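Local atomic coordinates of purine-binding protein BAB2_0673 (Brucella melitensis biovar Abortus, PDB entry 3S99), a protein that binds adenine and probably other purines such as guanine, and may serve an ABC-type transporter in their uptake. Residues F132-Y137 / W278-G283; G195-A200 / Q214-T219; E305-I308 / E312-P315. All coordinates share one frame; numbering follows the deposited sequence.

Contact 1 (F132-Y137 / W278-G283); sequences FYEGRY and WGMKEG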
loop_
_atom_site.group_PDB
_atom_site.type_symbol
_atom_site.label_atom_id
_atom_site.label_comp_id
_atom_site.label_asym_id
_atom_site.label_seq_id
_atom_site.Cartn_x
_atom_site.Cartn_y
_atom_site.Cartn_z
ATOM N N PHE A 132 -1.763 -5.410 0.370
ATOM C CA PHE A 132 -2.641 -4.252 0.365
ATOM C C PHE A 132 -3.964 -4.501 -0.384
ATOM O O PHE A 132 -4.990 -3.938 -0.054
ATOM C CB PHE A 132 -1.976 -3.053 -0.298
ATOM C CG PHE A 132 -0.568 -2.771 0.170
ATOM C CD1 PHE A 132 -0.330 -2.211 1.408
ATOM C CD2 PHE A 132 0.512 -3.047 -0.645
ATOM C CE1 PHE A 132 0.948 -1.936 1.813
ATOM C CE2 PHE A 132 1.811 -2.750 -0.237
ATOM C CZ PHE A 132 2.014 -2.201 1.005
ATOM N N TYR A 133 -3.917 -5.329 -1.406
ATOM C CA TYR A 133 -5.084 -5.639 -2.243
ATOM C C TYR A 133 -6.228 -6.284 -1.438
ATOM O O TYR A 133 -7.375 -6.306 -1.903
ATOM C CB TYR A 133 -4.669 -6.530 -3.430
ATOM C CG TYR A 133 -4.309 -7.947 -3.016
ATOM C CD1 TYR A 133 -2.996 -8.347 -2.885
ATOM C CD2 TYR A 133 -5.304 -8.874 -2.716
ATOM C CE1 TYR A 133 -2.678 -9.653 -2.477
ATOM C CE2 TYR A 133 -4.992 -10.162 -2.301
ATOM C CZ TYR A 133 -3.676 -10.537 -2.199
ATOM O OH TYR A 133 -3.411 -11.803 -1.768
ATOM N N GLU A 134 -5.947 -6.781 -0.238
ATOM C CA GLU A 134 -6.997 -7.297 0.614
ATOM C C GLU A 134 -7.901 -6.163 1.078
ATOM O O GLU A 134 -9.115 -6.286 1.016
ATOM C CB GLU A 134 -6.432 -8.079 1.796
ATOM C CG GLU A 134 -5.814 -9.417 1.405
ATOM C CD GLU A 134 -5.275 -10.225 2.604
ATOM O OE1 GLU A 134 -5.037 -9.628 3.654
ATOM O OE2 GLU A 134 -5.084 -11.461 2.487
ATOM N N GLY A 135 -7.298 -5.026 1.452
ATOM C CA GLY A 135 -8.034 -3.815 1.798
ATOM C C GLY A 135 -8.759 -3.240 0.609
ATOM O O GLY A 135 -9.850 -2.710 0.744
ATOM N N ARG A 136 -8.164 -3.333 -0.568
ATOM C CA ARG A 136 -8.804 -2.821 -1.759
ATOM C C ARG A 136 -10.141 -3.526 -2.017
ATOM O O ARG A 136 -11.085 -2.915 -2.523
ATOM C CB ARG A 136 -7.910 -3.038 -2.966
ATOM C CG ARG A 136 -6.620 -2.231 -2.930
ATOM C CD ARG A 136 -6.881 -0.797 -3.254
ATOM N NE ARG A 136 -5.623 -0.046 -3.264
ATOM C CZ ARG A 136 -5.518 1.265 -3.350
ATOM N NH1 ARG A 136 -6.583 2.040 -3.407
ATOM N NH2 ARG A 136 -4.307 1.806 -3.368
ATOM N N TYR A 137 -10.212 -4.813 -1.700
ATOM C CA TYR A 137 -11.414 -5.576 -1.975
ATOM C C TYR A 137 -12.559 -5.047 -1.149
ATOM O O TYR A 137 -13.630 -4.771 -1.682
ATOM C CB TYR A 137 -11.186 -7.061 -1.727
ATOM C CG TYR A 137 -12.328 -7.925 -2.168
ATOM C CD1 TYR A 137 -13.336 -8.271 -1.272
ATOM C CD2 TYR A 137 -12.400 -8.418 -3.474
ATOM C CE1 TYR A 137 -14.367 -9.071 -1.650
ATOM C CE2 TYR A 137 -13.417 -9.244 -3.855
ATOM C CZ TYR A 137 -14.399 -9.553 -2.951
ATOM O OH TYR A 137 -15.431 -10.344 -3.324
ATOM N N TRP A 278 2.565 -10.566 3.836
ATOM C CA TRP A 278 1.526 -10.775 4.828
ATOM C C TRP A 278 0.366 -9.807 4.610
ATOM O O TRP A 278 0.537 -8.744 4.010
ATOM C CB TRP A 278 2.087 -10.574 6.230
ATOM C CG TRP A 278 3.091 -11.577 6.686
ATOM C CD1 TRP A 278 3.341 -12.826 6.152
ATOM C CD2 TRP A 278 3.965 -11.442 7.807
ATOM N NE1 TRP A 278 4.344 -13.448 6.857
ATOM C CE2 TRP A 278 4.727 -12.639 7.895
ATOM C CE3 TRP A 278 4.179 -10.432 8.753
ATOM C CZ2 TRP A 278 5.711 -12.835 8.879
ATOM C CZ3 TRP A 278 5.143 -10.638 9.753
ATOM C CH2 TRP A 278 5.907 -11.820 9.792
ATOM N N GLY A 279 -0.808 -10.177 5.140
ATOM C CA GLY A 279 -2.023 -9.403 4.945
ATOM C C GLY A 279 -2.776 -9.191 6.231
ATOM O O GLY A 279 -2.176 -8.952 7.297
ATOM N N MET A 280 -4.100 -9.294 6.145
ATOM C CA MET A 280 -4.950 -8.989 7.280
ATOM C C MET A 280 -4.825 -10.039 8.394
ATOM O O MET A 280 -4.842 -9.688 9.574
ATOM C CB MET A 280 -6.403 -8.863 6.828
ATOM C CG MET A 280 -6.648 -7.650 5.940
ATOM S SD MET A 280 -8.334 -7.492 5.327
ATOM C CE MET A 280 -8.307 -5.750 4.892
ATOM N N LYS A 281 -4.714 -11.318 8.012
ATOM C CA LYS A 281 -4.661 -12.404 8.985
ATOM C C LYS A 281 -3.483 -12.222 9.910
ATOM O O LYS A 281 -3.598 -12.429 11.125
ATOM C CB LYS A 281 -4.571 -13.772 8.286
ATOM C CG LYS A 281 -4.532 -14.996 9.265
ATOM C CD LYS A 281 -4.612 -16.303 8.430
ATOM C CE LYS A 281 -4.620 -17.602 9.268
ATOM N NZ LYS A 281 -3.275 -17.950 9.816
ATOM N N GLU A 282 -2.347 -11.839 9.314
ATOM C CA GLU A 282 -1.095 -11.714 10.016
ATOM C C GLU A 282 -0.979 -10.352 10.696
ATOM O O GLU A 282 -0.064 -10.142 11.480
ATOM C CB GLU A 282 0.084 -11.884 9.057
ATOM C CG GLU A 282 0.155 -13.256 8.374
ATOM C CD GLU A 282 -0.572 -13.305 7.052
ATOM O OE1 GLU A 282 -1.328 -12.344 6.754
ATOM O OE2 GLU A 282 -0.389 -14.308 6.312
ATOM N N GLY A 283 -1.862 -9.420 10.340
ATOM C CA GLY A 283 -1.927 -8.121 10.990
ATOM C C GLY A 283 -1.142 -6.966 10.386
ATOM O O GLY A 283 -1.010 -5.928 11.021
HETATM O O HOH W 1 -5.250 -12.150 5.221
#

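Contact 2 (G195-A200 / Q214-T219); sequences GKEADA and QHTDST. With ADE (adenine), chain T.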
loop_
_atom_site.group_PDB
_atom_site.type_symbol
_atom_site.label_atom_id
_atom_site.label_comp_id
_atom_site.label_asym_id
_atom_site.label_seq_id
_atom_site.Cartn_x
_atom_site.Cartn_y
_atom_site.Cartn_z
ATOM N N GLY A 195 0.895 17.838 -6.214
ATOM C CA GLY A 195 0.315 18.701 -7.273
ATOM C C GLY A 195 -0.477 17.884 -8.282
ATOM O O GLY A 195 -1.664 18.156 -8.539
ATOM N N LYS A 196 0.166 16.851 -8.817
ATOM C CA LYS A 196 -0.459 15.968 -9.790
ATOM C C LYS A 196 -1.578 15.110 -9.189
ATOM O O LYS A 196 -2.564 14.810 -9.886
ATOM C CB LYS A 196 0.585 15.089 -10.463
ATOM N N GLU A 197 -1.423 14.709 -7.913
ATOM C CA GLU A 197 -2.468 13.973 -7.197
ATOM C C GLU A 197 -3.769 14.808 -7.099
ATOM O O GLU A 197 -4.879 14.293 -7.322
ATOM C CB GLU A 197 -1.979 13.569 -5.790
ATOM C CG GLU A 197 -0.946 12.451 -5.794
ATOM C CD GLU A 197 -0.345 12.173 -4.429
ATOM O OE1 GLU A 197 -1.102 11.740 -3.542
ATOM O OE2 GLU A 197 0.890 12.366 -4.242
ATOM N N ALA A 198 -3.612 16.092 -6.751
ATOM C CA ALA A 198 -4.724 17.037 -6.668
ATOM C C ALA A 198 -5.313 17.235 -8.046
ATOM O O ALA A 198 -6.522 17.124 -8.234
ATOM C CB ALA A 198 -4.238 18.421 -6.074
ATOM N N ASP A 199 -4.474 17.517 -9.030
ATOM C CA ASP A 199 -4.981 17.692 -10.398
ATOM C C ASP A 199 -5.782 16.474 -10.844
ATOM O O ASP A 199 -6.826 16.631 -11.459
ATOM C CB ASP A 199 -3.859 17.944 -11.394
ATOM C CG ASP A 199 -3.197 19.308 -11.200
ATOM O OD1 ASP A 199 -3.825 20.200 -10.610
ATOM O OD2 ASP A 199 -2.056 19.465 -11.637
ATOM N N ALA A 200 -5.290 15.270 -10.544
ATOM C CA ALA A 200 -5.981 14.048 -10.982
ATOM C C ALA A 200 -7.369 13.911 -10.351
ATOM O O ALA A 200 -8.329 13.578 -11.030
ATOM C CB ALA A 200 -5.122 12.801 -10.693
ATOM N N GLN A 214 -7.040 6.035 -4.383
ATOM C CA GLN A 214 -5.673 6.268 -4.901
ATOM C C GLN A 214 -4.660 5.207 -4.526
ATOM O O GLN A 214 -4.837 4.499 -3.540
ATOM C CB GLN A 214 -5.141 7.608 -4.401
ATOM C CG GLN A 214 -4.700 7.555 -2.945
ATOM C CD GLN A 214 -4.475 8.903 -2.361
ATOM O OE1 GLN A 214 -5.352 9.784 -2.441
ATOM N NE2 GLN A 214 -3.313 9.087 -1.733
ATOM N N HIS A 215 -3.584 5.127 -5.317
ATOM C CA HIS A 215 -2.371 4.414 -4.910
ATOM C C HIS A 215 -1.139 5.322 -4.872
ATOM O O HIS A 215 0.002 4.864 -5.000
ATOM C CB HIS A 215 -2.129 3.234 -5.832
ATOM C CG HIS A 215 -1.404 2.094 -5.188
ATOM N ND1 HIS A 215 -1.849 0.786 -5.283
ATOM C CD2 HIS A 215 -0.234 2.046 -4.501
ATOM C CE1 HIS A 215 -0.998 -0.008 -4.653
ATOM N NE2 HIS A 215 0.003 0.725 -4.191
ATOM N N THR A 216 -1.381 6.617 -4.692
ATOM C CA THR A 216 -0.322 7.589 -4.414
ATOM C C THR A 216 -0.284 7.868 -2.898
ATOM O O THR A 216 -1.141 7.381 -2.133
ATOM C CB THR A 216 -0.586 8.858 -5.204
ATOM O OG1 THR A 216 -1.891 9.374 -4.852
ATOM C CG2 THR A 216 -0.489 8.557 -6.742
ATOM N N ASP A 217 0.708 8.639 -2.468
ATOM C CA ASP A 217 1.155 8.667 -1.063
ATOM C C ASP A 217 0.531 9.739 -0.181
ATOM O O ASP A 217 0.615 9.656 1.046
ATOM C CB ASP A 217 2.690 8.824 -1.036
ATOM C CG ASP A 217 3.429 7.569 -1.537
ATOM O OD1 ASP A 217 2.738 6.547 -1.841
ATOM O OD2 ASP A 217 4.707 7.591 -1.588
ATOM N N SER A 218 -0.082 10.758 -0.785
ATOM C CA SER A 218 -0.403 11.959 -0.020
ATOM C C SER A 218 -1.891 12.135 0.220
ATOM O O SER A 218 -2.722 11.454 -0.386
ATOM C CB SER A 218 0.148 13.229 -0.705
ATOM O OG SER A 218 -0.795 13.726 -1.625
ATOM N N THR A 219 -2.205 13.079 1.091
ATOM C CA THR A 219 -3.594 13.505 1.333
ATOM C C THR A 219 -4.152 14.513 0.313
ATOM O O THR A 219 -5.252 15.025 0.530
ATOM C CB THR A 219 -3.732 14.198 2.682
ATOM O OG1 THR A 219 -2.705 15.185 2.783
ATOM C CG2 THR A 219 -3.598 13.206 3.818
HETATM N N9 ADE T . 6.501 1.170 -2.659
HETATM C C8 ADE T . 5.531 0.192 -2.696
HETATM N N7 ADE T . 4.307 0.621 -2.510
HETATM C C5 ADE T . 4.548 1.991 -2.350
HETATM C C6 ADE T . 3.653 3.000 -2.125
HETATM N N6 ADE T . 2.363 2.651 -2.010
HETATM N N1 ADE T . 4.139 4.278 -2.000
HETATM C C2 ADE T . 5.462 4.485 -2.122
HETATM N N3 ADE T . 6.423 3.588 -2.343
HETATM C C4 ADE T . 5.868 2.358 -2.444
HETATM O O HOH W 2 -3.652 12.114 -3.278
#

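Contact 3 (E305-I308 / E312-P315); sequences EARI and ELNP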
loop_
_atom_site.group_PDB
_atom_site.type_symbol
_atom_site.label_atom_id
_atom_site.label_comp_id
_atom_site.label_asym_id
_atom_site.label_seq_id
_atom_site.Cartn_x
_atom_site.Cartn_y
_atom_site.Cartn_z
ATOM N N GLU A 305 -13.999 -7.982 5.711
ATOM C CA GLU A 305 -12.664 -7.942 6.310
ATOM C C GLU A 305 -12.473 -9.189 7.147
ATOM O O GLU A 305 -11.414 -9.819 7.093
ATOM C CB GLU A 305 -12.457 -6.688 7.177
ATOM C CG GLU A 305 -11.098 -6.674 7.903
ATOM C CD GLU A 305 -10.708 -5.319 8.473
ATOM O OE1 GLU A 305 -11.613 -4.540 8.829
ATOM O OE2 GLU A 305 -9.476 -5.043 8.576
ATOM N N ALA A 306 -13.520 -9.566 7.875
ATOM C CA ALA A 306 -13.444 -10.715 8.765
ATOM C C ALA A 306 -13.220 -11.989 7.979
ATOM O O ALA A 306 -12.487 -12.860 8.430
ATOM C CB ALA A 306 -14.709 -10.852 9.623
ATOM N N ARG A 307 -13.843 -12.097 6.810
ATOM C CA ARG A 307 -13.696 -13.295 5.995
ATOM C C ARG A 307 -12.311 -13.404 5.366
ATOM O O ARG A 307 -11.806 -14.527 5.181
ATOM C CB ARG A 307 -14.762 -13.362 4.909
ATOM C CG ARG A 307 -16.100 -13.865 5.375
ATOM C CD ARG A 307 -17.187 -13.590 4.328
ATOM N NE ARG A 307 -16.857 -14.166 3.021
ATOM C CZ ARG A 307 -17.204 -13.648 1.837
ATOM N NH1 ARG A 307 -17.912 -12.517 1.745
ATOM N NH2 ARG A 307 -16.839 -14.274 0.722
ATOM N N ILE A 308 -11.727 -12.259 5.002
ATOM C CA ILE A 308 -10.354 -12.211 4.490
ATOM C C ILE A 308 -9.373 -12.547 5.638
ATOM O O ILE A 308 -8.444 -13.344 5.471
ATOM C CB ILE A 308 -10.011 -10.854 3.881
ATOM C CG1 ILE A 308 -10.903 -10.592 2.654
ATOM C CG2 ILE A 308 -8.525 -10.772 3.516
ATOM C CD1 ILE A 308 -10.936 -9.221 2.241
ATOM N N GLU A 312 -10.974 -17.326 4.714
ATOM C CA GLU A 312 -12.074 -17.788 3.876
ATOM C C GLU A 312 -12.128 -17.069 2.525
ATOM O O GLU A 312 -12.382 -17.707 1.513
ATOM C CB GLU A 312 -13.428 -17.672 4.595
ATOM C CG GLU A 312 -14.639 -18.043 3.678
ATOM C CD GLU A 312 -15.976 -18.042 4.396
ATOM O OE1 GLU A 312 -16.005 -17.842 5.636
ATOM O OE2 GLU A 312 -17.008 -18.249 3.715
ATOM N N LEU A 313 -11.900 -15.755 2.506
ATOM C CA LEU A 313 -12.035 -14.994 1.275
ATOM C C LEU A 313 -10.656 -14.577 0.789
ATOM O O LEU A 313 -9.896 -13.963 1.534
ATOM C CB LEU A 313 -12.881 -13.732 1.480
ATOM C CG LEU A 313 -13.093 -12.818 0.261
ATOM C CD1 LEU A 313 -13.759 -13.590 -0.921
ATOM C CD2 LEU A 313 -13.980 -11.672 0.714
ATOM N N ASN A 314 -10.368 -14.949 -0.454
ATOM C CA ASN A 314 -9.244 -14.440 -1.186
ATOM C C ASN A 314 -9.785 -13.755 -2.426
ATOM O O ASN A 314 -10.294 -14.414 -3.329
ATOM C CB ASN A 314 -8.273 -15.568 -1.547
ATOM C CG ASN A 314 -7.628 -16.181 -0.312
ATOM O OD1 ASN A 314 -7.900 -17.334 0.044
ATOM N ND2 ASN A 314 -6.784 -15.409 0.358
ATOM N N PRO A 315 -9.676 -12.420 -2.469
ATOM C CA PRO A 315 -10.103 -11.607 -3.588
ATOM C C PRO A 315 -9.807 -12.231 -4.937
ATOM O O PRO A 315 -10.686 -12.229 -5.797
ATOM C CB PRO A 315 -9.285 -10.308 -3.409
ATOM C CG PRO A 315 -9.172 -10.169 -1.968
ATOM C CD PRO A 315 -9.004 -11.596 -1.443
HETATM O O HOH W 3 -7.822 -14.567 3.177
#

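Contact 1 (F132-Y137 / W278-G283)
E134, in the first turn of helix 132-146, reaches across to the loop 278-283 and takes the backbone N-H of M280 on its carboxylate. The bond from M280 N to E134 OE1 is short, 2.7 Å, nearly straight at 162°, and arrives nearly along the C-O axis of the acceptor. E134 has CG anti to its carbonyl carbon (chi1 -71°) and an extended chain beyond, which carries the carboxylate clear of the helix and up to the loop. OE1 also lies 3.3 Å from G279 CA. A water 2.8 Å from E134 OE2 accepts from K281 N and can donate to the carboxylate. M280 answers in the reverse direction: its extended side chain (chi2 178°) runs back along E134, SD 4.1 Å from E134 CB, and sets CE 3.7 Å from G135 N, where the glycine presents bare backbone to the methyl. I308 of helix 295-310 packs on both E134 and M280. The contact ties together two chain passages from the parallel to the mixed sheet, where the domains of this binding-protein fold join. The N-H groups round this buried carboxylate, and a magnesium ion about 5 Å from the side chain, would probably favour its ionised form.

Contact 2 (G195-A200 / Q214-T219)
The loop that follows strand 211-214 carries part of the adenine pocket at the strand's C-terminal end, and E197 of helix 194-206 holds this loop. One carboxylate oxygen does the work: E197 OE1 accepts from T216 OG1 at 2.8 Å, from S218 OG at 2.8 Å and from S218 N at 3.1 Å. The backbone N-H uses the syn lone pair, whereas both hydroxyls come in steeply tilted out of the carboxylate plane, by about 60°. A water lies within hydrogen-bonding distance of the same oxygen and of Q214 OE1 and can donate to either. T216 and S218 can both face the glutamate because each places its hydroxyl between the backbone N and the carbonyl carbon (chi1 58° in T216). The E197 and T216 side chains lie alongside, pointing opposite ways. Q214 fastens the loop from within: its NE2 donates to T216 O and, nearly straight, to S218 O at 2.8 Å, the latter in the planes of both the amide and the carbonyl. Between the two gripped residues sits D217, an arrangement that probably helps hold its side chain toward the ligand, with OD1 2.7 Å from N1 of adenine; W42 and W191, also adenine-binding, lie close to D217. H215 brings its ring edge to the adenine amino group, CD2 3.6 Å from N6, and its NE2 is hydrogen-bonded to E162, another pocket residue. E197 thus acts as a second-shell residue, probably bracing the backbone on both sides of D217. Helix 194-206 covers the loop on this side; A220 and A221 of helix 220-227 pack on E197 and Q214, and I155 of strand 151-156 lies against Q214 and T216.

Contact 3 (E305-I308 / E312-P315)
L313 packs back onto the last turn of helix 295-310, its side chain lying between R307 and I308. On one flank its CD2 is 3.8 Å from I308 CG1, an apolar contact between chains that cross at a slant. On the other, the same methyl sits over one face of the R307 guanidinium, shifted toward the rim, while L313 CD1 approaches R307 NH2 to 3.6 Å. The bend of R307 at chi3 (56°) folds its end over the leucine instead of letting it run straight on. E312 stands beside the arginine with its carboxylate plane turned 63° from the guanidinium; at 4.1 Å from R307 NE to E312 OE2 the opposite charges are near but form no salt bridge. Backbone atoms set this packing in place. L313 N donates to R307 O at 2.9 Å, from well above the carbonyl plane, and I308 CA makes a CA-H...O contact with L313 O at 3.5 Å. One water, donating to I308 O and to L313 O, joins the two carbonyls. Farther out, S310, at the end of the helix, bonds through OG to R307 O and E312 N, and Y137 of helix 132-146 covers L313 and P315, with I308 resting on V138 of that helix. The chain thus doubles back on the helix end through backbone bonds and apolar packing. R307 contributes mainly the flat face and the aliphatic part of its side chain; at such a separation the attraction to E312 is probably modest, and the buried NE has no hydrogen-bond partner in the model.

How the contacts relate
Along the chain, contact 2 falls between the two segments of contact 1, and contact 3 follows both. Contacts 1 and 3 are neighbours, with centres about 9 Å apart, and share the flank where helix 132-146 meets helix 295-310; the start of helix 132-146 serves both. Contact 2 lies at the end of strand 211-214 of the mixed sheet, its centre about 22 Å from that of contact 1 and about 28 Å from that of contact 3, on the opposite side of the chain's centre from contact 3. The R136 side chain, from the start of helix 132-146, bridges to contact 2, its NH2 2.8 Å from Q214 O. The first turns of one helix thus touch both the adenine-binding loop and the packing around the loop after strand 275-278, the edge strand of the parallel sheet.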